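Local coordinates for magnesium-protoporphyrin O-methyltransferase (Synechocystis sp., PDB 4QDJ), which transfers a methyl group from S-adenosylmethionine to magnesium protoporphyrin IX, giving the 13-monomethyl ester on the pathway to chlorophyll, at residues G63-D68 with L86-D91; P79-G84 with N112-M117; D197-L202 with Y221-E226. All blocks are in the same frame, centred on the assembly; numbering follows the deposited sequence. Where two conformers were deposited one is given.

Contact 1: residues G63-D68 with L86-D91; sequences GLLVCD and LVYGSD. With SAM (S-adenosylmethionine), chain B.
Leu86 sets its CG beside its own backbone N (chi1 -58°) and Leu65 turns through a less usual chi1 of -94°, which brings the two side chains together at an oblique crossing, CD1 of Leu65 lying 3.7 Å from CD1 of Leu86. The branch of Leu86 also lies against the carbonyl of Gly63. On the same face of the sheet Tyr88, its CG likewise beside the backbone N, keeps its ring close to the strand: the ring edge is turned to Val66 O, with CD1 of Tyr88 3.8 Å from that oxygen, and CE1 passes Leu65 obliquely. Five backbone hydrogen bonds join the parallel strands. The one from Val66 N to Leu86 O, 2.9 Å, is nearly straight at 172°, and the last runs from Ser90 N to Asp68 O at 3.0 Å. This is the parallel pairing of a right-handed beta-alpha-beta unit, closed through helix 77-82, in the Rossmann-like fold of class I methyltransferases. Val66, Val87 and Asp68 face that helix; Leu80 covers the two valines, and OD2 of Asp68 is hydrogen-bonded to Ser77 OG. At the C-terminal end of strand 86-91 the carboxylate of Asp91 grips both ribose hydroxyls of S-adenosylmethionine: O2' donates to Asp91 OD1 at 2.5 Å and O3' to Asp91 OD2 at 2.8 Å. The same two oxygens accept backbone N-H groups, OD1 from Ser93 and OD2 from Gly72, which hold the carboxylate's rotation so that both oxygens meet the ribose hydroxyls.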
loop_
_atom_site.group_PDB
_atom_site.type_symbol
_atom_site.label_atom_id
_atom_site.label_comp_id
_atom_site.label_asym_id
_atom_site.label_seq_id
_atom_site.Cartn_x
_atom_site.Cartn_y
_atom_site.Cartn_z
ATOM N N GLY A 63 10.352 16.100 3.895
ATOM C CA GLY A 63 11.186 16.160 2.708
ATOM C C GLY A 63 11.590 14.802 2.161
ATOM O O GLY A 63 12.232 14.718 1.114
ATOM N N LEU A 64 11.214 13.738 2.863
ATOM C CA LEU A 64 11.584 12.385 2.451
ATOM C C LEU A 64 10.811 11.947 1.210
ATOM O O LEU A 64 9.594 12.115 1.136
ATOM C CB LEU A 64 11.332 11.397 3.592
ATOM C CG LEU A 64 11.949 10.007 3.437
ATOM C CD1 LEU A 64 13.467 10.091 3.550
ATOM C CD2 LEU A 64 11.378 9.044 4.468
ATOM N N LEU A 65 11.516 11.382 0.235
ATOM C CA LEU A 65 10.860 10.882 -0.969
ATOM C C LEU A 65 10.269 9.501 -0.729
ATOM O O LEU A 65 10.992 8.535 -0.478
ATOM C CB LEU A 65 11.823 10.851 -2.158
ATOM C CG LEU A 65 11.794 12.086 -3.063
ATOM C CD1 LEU A 65 12.378 13.293 -2.345
ATOM C CD2 LEU A 65 12.526 11.818 -4.369
ATOM N N VAL A 66 8.945 9.420 -0.810
ATOM C CA VAL A 66 8.219 8.194 -0.511
ATOM C C VAL A 66 7.333 7.781 -1.679
ATOM O O VAL A 66 6.579 8.594 -2.217
ATOM C CB VAL A 66 7.333 8.368 0.742
ATOM C CG1 VAL A 66 6.546 7.095 1.029
ATOM C CG2 VAL A 66 8.179 8.763 1.943
ATOM N N CYS A 67 7.435 6.516 -2.069
ATOM C CA CYS A 67 6.538 5.937 -3.059
ATOM C C CYS A 67 5.478 5.109 -2.346
ATOM O O CYS A 67 5.805 4.208 -1.576
ATOM C CB CYS A 67 7.321 5.054 -4.035
ATOM S SG CYS A 67 6.301 4.077 -5.173
ATOM N N ASP A 68 4.211 5.434 -2.592
ATOM C CA ASP A 68 3.083 4.680 -2.049
ATOM C C ASP A 68 2.438 3.910 -3.196
ATOM O O ASP A 68 1.607 4.448 -3.930
ATOM C CB ASP A 68 2.078 5.638 -1.397
ATOM C CG ASP A 68 0.966 4.920 -0.643
ATOM O OD1 ASP A 68 0.999 3.677 -0.534
ATOM O OD2 ASP A 68 0.058 5.620 -0.140
ATOM N N LEU A 86 7.461 13.927 0.850
ATOM C CA LEU A 86 7.201 14.124 -0.568
ATOM C C LEU A 86 6.687 12.804 -1.111
ATOM O O LEU A 86 7.464 11.890 -1.384
ATOM C CB LEU A 86 8.473 14.553 -1.298
ATOM C CG LEU A 86 9.107 15.832 -0.753
ATOM C CD1 LEU A 86 10.297 16.248 -1.604
ATOM C CD2 LEU A 86 8.071 16.947 -0.677
ATOM N N VAL A 87 5.369 12.710 -1.243
ATOM C CA VAL A 87 4.708 11.439 -1.505
ATOM C C VAL A 87 4.291 11.284 -2.960
ATOM O O VAL A 87 3.656 12.167 -3.542
ATOM C CB VAL A 87 3.463 11.268 -0.609
ATOM C CG1 VAL A 87 2.790 9.928 -0.877
ATOM C CG2 VAL A 87 3.846 11.398 0.857
ATOM N N TYR A 88 4.655 10.146 -3.538
ATOM C CA TYR A 88 4.271 9.803 -4.895
ATOM C C TYR A 88 3.409 8.555 -4.827
ATOM O O TYR A 88 3.916 7.444 -4.683
ATOM C CB TYR A 88 5.517 9.576 -5.760
ATOM C CG TYR A 88 6.362 10.824 -5.911
ATOM C CD1 TYR A 88 7.142 11.292 -4.861
ATOM C CD2 TYR A 88 6.365 11.543 -7.097
ATOM C CE1 TYR A 88 7.900 12.439 -4.989
ATOM C CE2 TYR A 88 7.118 12.693 -7.233
ATOM C CZ TYR A 88 7.887 13.133 -6.180
ATOM O OH TYR A 88 8.640 14.276 -6.317
ATOM N N GLY A 89 2.097 8.752 -4.897
ATOM C CA GLY A 89 1.156 7.657 -4.784
ATOM C C GLY A 89 0.683 7.212 -6.149
ATOM O O GLY A 89 0.493 8.029 -7.048
ATOM N N SER A 90 0.504 5.910 -6.312
ATOM C CA SER A 90 0.004 5.382 -7.568
ATOM C C SER A 90 -0.878 4.174 -7.312
ATOM O O SER A 90 -0.710 3.471 -6.315
ATOM C CB SER A 90 1.159 5.010 -8.497
ATOM O OG SER A 90 2.038 4.100 -7.864
ATOM N N ASP A 91 -1.824 3.945 -8.213
ATOM C CA ASP A 91 -2.741 2.826 -8.090
ATOM C C ASP A 91 -3.182 2.404 -9.483
ATOM O O ASP A 91 -3.276 3.232 -10.388
ATOM C CB ASP A 91 -3.951 3.220 -7.242
ATOM C CG ASP A 91 -4.717 2.018 -6.724
ATOM O OD1 ASP A 91 -5.449 1.389 -7.518
ATOM O OD2 ASP A 91 -4.594 1.709 -5.517
HETATM N N SAM B . -2.550 0.571 0.018
HETATM C CA SAM B . -3.862 1.185 0.208
HETATM C C SAM B . -4.217 1.256 1.687
HETATM O O SAM B . -3.737 0.455 2.490
HETATM O OXT SAM B . -4.988 2.120 2.108
HETATM C CB SAM B . -4.958 0.469 -0.583
HETATM C CG SAM B . -5.176 -1.013 -0.284
HETATM S SD SAM B . -6.565 -1.702 -1.231
HETATM C CE SAM B . -6.959 -3.190 -0.279
HETATM C "C5'" SAM B . -5.683 -2.455 -2.614
HETATM C "C4'" SAM B . -5.355 -1.436 -3.694
HETATM O "O4'" SAM B . -4.290 -1.934 -4.475
HETATM C "C3'" SAM B . -6.519 -1.172 -4.640
HETATM O "O3'" SAM B . -6.755 0.215 -4.701
HETATM C "C2'" SAM B . -6.030 -1.663 -5.988
HETATM O "O2'" SAM B . -6.493 -0.857 -7.049
HETATM C "C1'" SAM B . -4.522 -1.584 -5.819
HETATM N N9 SAM B . -3.781 -2.481 -6.714
HETATM C C8 SAM B . -4.028 -3.803 -6.964
HETATM N N7 SAM B . -3.105 -4.244 -7.849
HETATM C C5 SAM B . -2.278 -3.220 -8.160
HETATM C C6 SAM B . -1.182 -3.123 -9.003
HETATM N N6 SAM B . -0.771 -4.183 -9.696
HETATM N N1 SAM B . -0.525 -1.917 -9.119
HETATM C C2 SAM B . -0.952 -0.818 -8.401
HETATM N N3 SAM B . -2.046 -0.921 -7.567
HETATM C C4 SAM B . -2.692 -2.106 -7.450
#

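Contact 2: residues P79-G84 with N112-M117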
loop_
_atom_site.group_PDB
_atom_site.type_symbol
_atom_site.label_atom_id
_atom_site.label_comp_id
_atom_site.label_asym_id
_atom_site.label_seq_id
_atom_site.Cartn_x
_atom_site.Cartn_y
_atom_site.Cartn_z
ATOM N N PRO A 79 -1.796 11.256 5.209
ATOM C CA PRO A 79 -1.111 11.575 6.470
ATOM C C PRO A 79 0.412 11.694 6.360
ATOM O O PRO A 79 1.007 12.448 7.129
ATOM C CB PRO A 79 -1.502 10.418 7.399
ATOM C CG PRO A 79 -2.011 9.343 6.507
ATOM C CD PRO A 79 -2.614 10.037 5.328
ATOM N N LEU A 80 1.037 10.981 5.427
ATOM C CA LEU A 80 2.475 11.147 5.225
ATOM C C LEU A 80 2.785 12.537 4.674
ATOM O O LEU A 80 3.744 13.179 5.098
ATOM C CB LEU A 80 3.044 10.063 4.307
ATOM C CG LEU A 80 3.109 8.657 4.908
ATOM C CD1 LEU A 80 3.759 7.688 3.930
ATOM C CD2 LEU A 80 3.868 8.671 6.233
ATOM N N ALA A 81 1.962 13.002 3.738
ATOM C CA ALA A 81 2.129 14.339 3.176
ATOM C C ALA A 81 1.880 15.409 4.235
ATOM O O ALA A 81 2.572 16.427 4.273
ATOM C CB ALA A 81 1.204 14.539 1.987
ATOM N N GLN A 82 0.888 15.173 5.089
ATOM C CA GLN A 82 0.593 16.077 6.196
ATOM C C GLN A 82 1.798 16.219 7.121
ATOM O O GLN A 82 2.031 17.286 7.695
ATOM C CB GLN A 82 -0.624 15.580 6.985
ATOM C CG GLN A 82 -1.951 15.812 6.279
ATOM C CD GLN A 82 -3.132 15.172 6.991
ATOM O OE1 GLN A 82 -3.066 14.018 7.416
ATOM N NE2 GLN A 82 -4.221 15.924 7.123
ATOM N N ALA A 83 2.567 15.141 7.250
ATOM C CA ALA A 83 3.751 15.131 8.105
ATOM C C ALA A 83 4.993 15.666 7.389
ATOM O O ALA A 83 6.082 15.701 7.965
ATOM C CB ALA A 83 4.004 13.729 8.646
ATOM N N GLY A 84 4.829 16.073 6.134
ATOM C CA GLY A 84 5.907 16.711 5.399
ATOM C C GLY A 84 6.622 15.877 4.346
ATOM O O GLY A 84 7.529 16.375 3.680
ATOM N N ASN A 112 1.343 20.869 0.938
ATOM C CA ASN A 112 2.080 19.688 0.517
ATOM C C ASN A 112 1.139 18.533 0.179
ATOM O O ASN A 112 0.800 17.735 1.046
ATOM C CB ASN A 112 3.053 19.265 1.618
ATOM C CG ASN A 112 3.993 18.164 1.176
ATOM O OD1 ASN A 112 4.498 18.174 0.052
ATOM N ND2 ASN A 112 4.230 17.201 2.058
ATOM N N GLN A 113 0.709 18.461 -1.078
ATOM C CA GLN A 113 -0.145 17.370 -1.541
ATOM C C GLN A 113 0.707 16.215 -2.047
ATOM O O GLN A 113 1.787 16.433 -2.594
ATOM C CB GLN A 113 -1.041 17.833 -2.693
ATOM C CG GLN A 113 -2.227 18.702 -2.310
ATOM C CD GLN A 113 -3.189 18.890 -3.470
ATOM O OE1 GLN A 113 -3.135 18.160 -4.459
ATOM N NE2 GLN A 113 -4.074 19.873 -3.354
ATOM N N PRO A 114 0.221 14.976 -1.885
ATOM C CA PRO A 114 0.894 13.902 -2.613
ATOM C C PRO A 114 0.635 14.076 -4.099
ATOM O O PRO A 114 -0.292 14.791 -4.487
ATOM C CB PRO A 114 0.166 12.637 -2.137
ATOM C CG PRO A 114 -0.557 13.029 -0.893
ATOM C CD PRO A 114 -0.896 14.479 -1.067
ATOM N N THR A 115 1.451 13.444 -4.928
ATOM C CA THR A 115 1.203 13.345 -6.361
ATOM C C THR A 115 0.578 11.981 -6.651
ATOM O O THR A 115 1.116 10.969 -6.206
ATOM C CB THR A 115 2.525 13.451 -7.146
ATOM O OG1 THR A 115 3.095 14.753 -6.959
ATOM C CG2 THR A 115 2.296 13.200 -8.632
ATOM N N PHE A 116 -0.527 11.947 -7.387
ATOM C CA PHE A 116 -1.210 10.690 -7.672
ATOM C C PHE A 116 -1.204 10.344 -9.156
ATOM O O PHE A 116 -1.438 11.201 -10.007
ATOM C CB PHE A 116 -2.651 10.730 -7.159
ATOM C CG PHE A 116 -2.764 10.811 -5.663
ATOM C CD1 PHE A 116 -2.384 9.739 -4.869
ATOM C CD2 PHE A 116 -3.264 11.950 -5.051
ATOM C CE1 PHE A 116 -2.493 9.805 -3.492
ATOM C CE2 PHE A 116 -3.380 12.021 -3.673
ATOM C CZ PHE A 116 -2.992 10.947 -2.893
ATOM N N MET A 117 -0.954 9.074 -9.454
ATOM C CA MET A 117 -0.888 8.602 -10.830
ATOM C C MET A 117 -1.611 7.268 -10.965
ATOM O O MET A 117 -1.555 6.436 -10.064
ATOM C CB MET A 117 0.576 8.441 -11.251
ATOM C CG MET A 117 0.781 8.018 -12.692
ATOM S SD MET A 117 2.523 8.030 -13.151
ATOM C CE MET A 117 3.163 6.714 -12.123
#
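Ala81 and Asn112 hold the C-terminal end of helix 77-82 against the chain that leads into the edge strand 115-118. The helix closes in a Schellman motif: Gly84 is the first residue beyond it, with a positive phi of 104°, and its N bonds back to Ala81 O at 2.9 Å. In this Rossmann-like methyltransferase the helix is the crossover between strands 65-69 and 86-91, so the contact ties that crossover to the next strand outward in the sheet.

The polar part rests on the amide of Asn112. Its CG stands opposite the backbone N (chi1 -172°), which carries the amide toward the helix end. ND2 of Asn112 donates to Ala81 O at 2.9 Å, in the carbonyl plane and on a lone pair, with the oxygen tilted slightly from the amide plane. A carbonyl oxygen of the last helical turn thus accepts two hydrogen bonds, from Asn112 ND2 and Gly84 N. Asn112 ND2 also donates to Ala85 O, its strongest partner, just past the capping glycine; the amide therefore joins the helix end to the residue just before strand 86-91.

The apolar part is small. Pro114, buried, touches the methyl of Ala81 with CG and CD, and it also touches Leu108 of helix 94-108 and Val87 of strand 86-91. CG and CD of Pro114 are each 3.7 Å from Ala81 CB, and the same methyl carbon approaches the backbone, with Ala81 CB 3.4 Å from Asn112 O.

Contact 3: residues D197-L202 with Y221-E226; sequences DIRKIL and YSRILE
Ile198 opens the contact by meeting Leu225 of the strand: its CG2 branch, set opposite the backbone N, lies 3.8 Å from Leu225 CD1, and the two side chains slant across one another while the CG1 branch of Ile198 heads elsewhere. One residue on, Arg199 runs out straight from CG to NE, passing Leu225 CD1 with its CG and bringing its guanidinium to that of Arg223. There NH2 of Arg223 lies in plane at the edge of the Arg199 group, 3.8 Å from Arg199 NH2, and the two guanidinium planes are 35° apart. Arg223 is bent at chi2 (67°), which folds its flat group back over Leu225, whose CD2 sits beneath one face near the rim. One turn on from Ile198, Leu202 sends CD1 to within 4.3 Å of Leu225 CD1, so this one methyl receives both Ile198 and Leu202. Helix 195-204 thereby packs, at 19° between the short segments, on strand 221-229, which runs antiparallel to both its neighbours in the sheet; Ile149 of helix 142-155 adjoins both Ile198 and Leu202. Glu195, one turn earlier in the helix, is shared by the two arginines, OE2 in a salt bridge to Arg199 NE and OE1 to Arg223 NE. The carboxylate would offset much of their charge, joining helix to strand by an apolar centre and an ionic rim.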
loop_
_atom_site.group_PDB
_atom_site.type_symbol
_atom_site.label_atom_id
_atom_site.label_comp_id
_atom_site.label_asym_id
_atom_site.label_seq_id
_atom_site.Cartn_x
_atom_site.Cartn_y
_atom_site.Cartn_z
ATOM N N ASP A 197 8.477 -16.927 3.020
ATOM C CA ASP A 197 8.589 -16.635 1.593
ATOM C C ASP A 197 8.860 -15.153 1.350
ATOM O O ASP A 197 9.716 -14.798 0.543
ATOM C CB ASP A 197 7.323 -17.058 0.843
ATOM C CG ASP A 197 7.157 -18.565 0.773
ATOM O OD1 ASP A 197 8.136 -19.293 1.037
ATOM O OD2 ASP A 197 6.044 -19.022 0.440
ATOM N N ILE A 198 8.125 -14.291 2.047
ATOM C CA ILE A 198 8.298 -12.848 1.898
ATOM C C ILE A 198 9.699 -12.413 2.328
ATOM O O ILE A 198 10.347 -11.618 1.647
ATOM C CB ILE A 198 7.235 -12.063 2.696
ATOM C CG1 ILE A 198 5.825 -12.447 2.233
ATOM C CG2 ILE A 198 7.449 -10.562 2.542
ATOM C CD1 ILE A 198 5.550 -12.124 0.777
ATOM N N ARG A 199 10.170 -12.945 3.453
ATOM C CA ARG A 199 11.511 -12.626 3.935
ATOM C C ARG A 199 12.592 -13.110 2.971
ATOM O O ARG A 199 13.613 -12.447 2.792
ATOM C CB ARG A 199 11.747 -13.216 5.326
ATOM C CG ARG A 199 11.040 -12.476 6.452
ATOM C CD ARG A 199 11.312 -13.159 7.782
ATOM N NE ARG A 199 10.680 -12.477 8.905
ATOM C CZ ARG A 199 11.332 -11.747 9.805
ATOM N NH1 ARG A 199 12.648 -11.597 9.721
ATOM N NH2 ARG A 199 10.664 -11.169 10.794
ATOM N N LYS A 200 12.360 -14.267 2.354
ATOM C CA LYS A 200 13.303 -14.826 1.392
ATOM C C LYS A 200 13.419 -13.933 0.160
ATOM O O LYS A 200 14.520 -13.643 -0.307
ATOM C CB LYS A 200 12.884 -16.245 0.991
ATOM C CG LYS A 200 13.815 -16.927 -0.001
ATOM C CD LYS A 200 15.232 -17.008 0.538
ATOM C CE LYS A 200 16.086 -17.968 -0.281
ATOM N NZ LYS A 200 16.145 -17.590 -1.719
ATOM N N ILE A 201 12.274 -13.495 -0.356
ATOM C CA ILE A 201 12.240 -12.610 -1.516
ATOM C C ILE A 201 12.939 -11.286 -1.212
ATOM O O ILE A 201 13.699 -10.772 -2.032
ATOM C CB ILE A 201 10.791 -12.345 -1.971
ATOM C CG1 ILE A 201 10.118 -13.658 -2.377
ATOM C CG2 ILE A 201 10.758 -11.352 -3.128
ATOM C CD1 ILE A 201 8.610 -13.587 -2.397
ATOM N N LEU A 202 12.688 -10.743 -0.026
ATOM C CA LEU A 202 13.340 -9.506 0.389
ATOM C C LEU A 202 14.851 -9.697 0.503
ATOM O O LEU A 202 15.627 -8.849 0.063
ATOM C CB LEU A 202 12.752 -9.002 1.709
ATOM C CG LEU A 202 11.342 -8.412 1.603
ATOM C CD1 LEU A 202 10.720 -8.208 2.980
ATOM C CD2 LEU A 202 11.371 -7.101 0.826
ATOM N N TYR A 221 -6.298 -9.155 9.162
ATOM C CA TYR A 221 -4.990 -9.608 9.613
ATOM C C TYR A 221 -3.923 -9.088 8.667
ATOM O O TYR A 221 -3.930 -9.402 7.477
ATOM C CB TYR A 221 -4.945 -11.135 9.674
ATOM C CG TYR A 221 -6.044 -11.738 10.519
ATOM C CD1 TYR A 221 -5.860 -11.957 11.879
ATOM C CD2 TYR A 221 -7.267 -12.083 9.960
ATOM C CE1 TYR A 221 -6.862 -12.506 12.657
ATOM C CE2 TYR A 221 -8.276 -12.630 10.729
ATOM C CZ TYR A 221 -8.068 -12.841 12.076
ATOM O OH TYR A 221 -9.070 -13.386 12.846
ATOM N N SER A 222 -3.011 -8.285 9.196
ATOM C CA SER A 222 -1.989 -7.668 8.365
ATOM C C SER A 222 -0.640 -7.680 9.064
ATOM O O SER A 222 -0.445 -7.012 10.080
ATOM C CB SER A 222 -2.389 -6.236 8.003
ATOM O OG SER A 222 -1.563 -5.721 6.976
ATOM N N ARG A 223 0.282 -8.457 8.508
ATOM C CA ARG A 223 1.653 -8.521 8.991
ATOM C C ARG A 223 2.464 -7.450 8.271
ATOM O O ARG A 223 2.447 -7.379 7.046
ATOM C CB ARG A 223 2.234 -9.906 8.704
ATOM C CG ARG A 223 3.694 -10.077 9.071
ATOM C CD ARG A 223 3.917 -10.007 10.573
ATOM N NE ARG A 223 5.225 -10.547 10.932
ATOM C CZ ARG A 223 5.994 -10.076 11.908
ATOM N NH1 ARG A 223 5.593 -9.041 12.634
ATOM N NH2 ARG A 223 7.170 -10.639 12.155
ATOM N N ILE A 224 3.166 -6.616 9.031
ATOM C CA ILE A 224 3.912 -5.502 8.454
ATOM C C ILE A 224 5.413 -5.718 8.612
ATOM O O ILE A 224 5.890 -5.986 9.711
ATOM C CB ILE A 224 3.528 -4.169 9.129
ATOM C CG1 ILE A 224 2.012 -4.081 9.320
ATOM C CG2 ILE A 224 4.045 -2.986 8.318
ATOM C CD1 ILE A 224 1.575 -2.938 10.212
ATOM N N LEU A 225 6.152 -5.608 7.512
ATOM C CA LEU A 225 7.605 -5.738 7.549
ATOM C C LEU A 225 8.279 -4.480 7.027
ATOM O O LEU A 225 7.940 -3.988 5.951
ATOM C CB LEU A 225 8.067 -6.931 6.710
ATOM C CG LEU A 225 7.528 -8.313 7.077
ATOM C CD1 LEU A 225 8.082 -9.363 6.125
ATOM C CD2 LEU A 225 7.866 -8.659 8.518
ATOM N N GLU A 226 9.233 -3.964 7.795
ATOM C CA GLU A 226 10.109 -2.906 7.318
ATOM C C GLU A 226 11.414 -3.547 6.880
ATOM O O GLU A 226 12.090 -4.198 7.677
ATOM C CB GLU A 226 10.383 -1.880 8.419
ATOM C CG GLU A 226 11.348 -0.779 8.003
ATOM C CD GLU A 226 11.746 0.121 9.157
ATOM O OE1 GLU A 226 11.996 -0.401 10.263
ATOM O OE2 GLU A 226 11.806 1.352 8.962
#

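In the fold
All three contacts reach one seven-stranded mixed sheet. Contacts 1 and 2 lie about 7 Å apart between centres and touch: Gly63 N is hydrogen-bonded to Gly84 O, and strand 86-91 has strand 65-69 on one side and edge strand 115-118 on the other. Their segments alternate along the chain, so the crossover unit and the next strand outward are interleaved in sequence and in contact in space. Contact 3 follows both, its centre about 20 Å from that of contact 1 and 25 Å from that of contact 2, and joins helix 195-204 to strand 221-229 near the other edge. Contact 1 alone includes a residue binding S-adenosylmethionine; the others assemble the sheet's two flanks.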